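Local structure of ECXA (Escherichia coli, 4L63) at residues L152-R155 against I156-H160. The protein probably acts as a zinc-dependent metallopeptidase of the metzincin type, cleaving peptide bonds. Residues are numbered along the deposited sequence; the frame is centred on the assembly and turned at random.
With ZN (zinc ion), chain G.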
loop_
_atom_site.group_PDB
_atom_site.type_symbol
_atom_site.label_atom_id
_atom_site.label_comp_id
_atom_site.label_asym_id
_atom_site.label_seq_id
_atom_site.Cartn_x
_atom_site.Cartn_y
_atom_site.Cartn_z
ATOM N N LEU A 152 34.150 8.079 3.021
ATOM C CA LEU A 152 32.703 8.069 2.837
ATOM C C LEU A 152 32.361 7.573 1.439
ATOM O O LEU A 152 31.547 6.663 1.272
ATOM C CB LEU A 152 32.119 9.466 3.068
ATOM C CG LEU A 152 30.629 9.656 2.756
ATOM C CD1 LEU A 152 29.786 8.703 3.582
ATOM C CD2 LEU A 152 30.197 11.099 2.985
ATOM N N LYS A 153 33.008 8.175 0.444
ATOM C CA LYS A 153 32.809 7.819 -0.955
ATOM C C LYS A 153 33.190 6.363 -1.218
ATOM O O LYS A 153 32.562 5.687 -2.034
ATOM C CB LYS A 153 33.621 8.750 -1.858
ATOM C CG LYS A 153 32.845 9.320 -3.035
ATOM C CD LYS A 153 31.907 10.433 -2.589
ATOM C CE LYS A 153 31.176 11.052 -3.772
ATOM N NZ LYS A 153 30.716 10.033 -4.754
ATOM N N LEU A 154 34.212 5.879 -0.519
ATOM C CA LEU A 154 34.669 4.509 -0.714
ATOM C C LEU A 154 33.667 3.490 -0.173
ATOM O O LEU A 154 33.366 2.505 -0.846
ATOM C CB LEU A 154 36.036 4.291 -0.063
ATOM C CG LEU A 154 36.835 3.172 -0.728
ATOM C CD1 LEU A 154 37.559 3.694 -1.960
ATOM C CD2 LEU A 154 37.819 2.531 0.249
ATOM N N ARG A 155 33.156 3.719 1.034
ATOM C CA ARG A 155 32.162 2.817 1.614
ATOM C C ARG A 155 30.896 2.783 0.769
ATOM O O ARG A 155 30.388 1.711 0.454
ATOM C CB ARG A 155 31.808 3.224 3.044
ATOM C CG ARG A 155 32.949 3.078 4.025
ATOM C CD ARG A 155 32.505 3.404 5.438
ATOM N NE ARG A 155 33.619 3.309 6.379
ATOM C CZ ARG A 155 34.040 2.178 6.935
ATOM N NH1 ARG A 155 35.067 2.194 7.776
ATOM N NH2 ARG A 155 33.438 1.030 6.649
ATOM N N ILE A 156 30.391 3.965 0.426
ATOM C CA ILE A 156 29.249 4.092 -0.479
ATOM C C ILE A 156 29.487 3.304 -1.762
ATOM O O ILE A 156 28.649 2.501 -2.165
ATOM C CB ILE A 156 28.973 5.560 -0.845
ATOM C CG1 ILE A 156 28.561 6.352 0.396
ATOM C CG2 ILE A 156 27.900 5.646 -1.928
ATOM C CD1 ILE A 156 28.301 7.821 0.130
ATOM N N THR A 157 30.642 3.526 -2.386
ATOM C CA THR A 157 30.997 2.831 -3.619
ATOM C C THR A 157 31.001 1.318 -3.435
ATOM O O THR A 157 30.447 0.591 -4.257
ATOM C CB THR A 157 32.380 3.274 -4.146
ATOM O OG1 THR A 157 32.365 4.683 -4.410
ATOM C CG2 THR A 157 32.731 2.528 -5.421
ATOM N N ILE A 158 31.617 0.853 -2.352
ATOM C CA ILE A 158 31.689 -0.575 -2.065
ATOM C C ILE A 158 30.310 -1.157 -1.734
ATOM O O ILE A 158 29.925 -2.175 -2.297
ATOM C CB ILE A 158 32.677 -0.863 -0.912
ATOM C CG1 ILE A 158 34.104 -0.560 -1.373
ATOM C CG2 ILE A 158 32.565 -2.304 -0.461
ATOM C CD1 ILE A 158 35.189 -1.016 -0.415
ATOM N N LYS A 159 29.563 -0.505 -0.846
ATOM C CA LYS A 159 28.196 -0.929 -0.529
ATOM C C LYS A 159 27.303 -0.987 -1.769
ATOM O O LYS A 159 26.529 -1.931 -1.946
ATOM C CB LYS A 159 27.574 0.002 0.512
ATOM C CG LYS A 159 28.239 -0.078 1.870
ATOM C CD LYS A 159 27.765 1.030 2.778
ATOM C CE LYS A 159 28.697 1.180 3.960
ATOM N NZ LYS A 159 28.057 1.960 5.045
ATOM N N HIS A 160 27.422 0.027 -2.621
ATOM C CA HIS A 160 26.696 0.071 -3.889
ATOM C C HIS A 160 27.065 -1.127 -4.773
ATOM O O HIS A 160 26.189 -1.793 -5.319
ATOM C CB HIS A 160 26.984 1.395 -4.607
ATOM C CG HIS A 160 26.375 1.506 -5.971
ATOM N ND1 HIS A 160 25.113 2.019 -6.188
ATOM C CD2 HIS A 160 26.866 1.181 -7.191
ATOM C CE1 HIS A 160 24.854 2.000 -7.486
ATOM N NE2 HIS A 160 25.902 1.497 -8.115
HETATM ZN ZN ZN G . 26.001 0.761 -10.098
HETATM O O HOH W 1 28.456 0.670 -10.515
#
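The carbonyl plane of K153 is approached by T157 from opposite faces: T157 N donates from one and T157 OG1 from the other, each tilted about 30° from the plane. The hydroxyl bond is the shorter, 2.6 Å from T157 OG1 to K153 O against 2.9 Å from T157 N. With OG1 anti to the carbonyl carbon (chi1 -60°), the hydroxyl leans back over the preceding turn, and K153 O is gripped twice. The imidazole of H160 binds the zinc ion at 2.1 Å through NE2; a water, 2.5 Å from the metal, lies at the ring edge and in its plane. H160 ND1 is hydrogen-bonded to I198 O, which should fix the ring's rotation, while H164 and H170 complete the protein ligands, as in the HExxHxxGxxH motif of metzincins. Ordinary helical bonds continue the turn, the straightest being K159 N to R155 O, 2.7 Å at 173°. L152 CD1 meets I156 CD1 at 3.9 Å, the two side chains crossing at a slant. The extended K159 chain runs past R155, bringing CE to 3.8 Å from R155 CB, before NZ forms a salt bridge with E70. All this belongs to helix 146-165, packed by L154 and I158 against helix 60-70, by L152 and I156 against helix 207-215, and by L154 and T157 against F123 of helix 120-126.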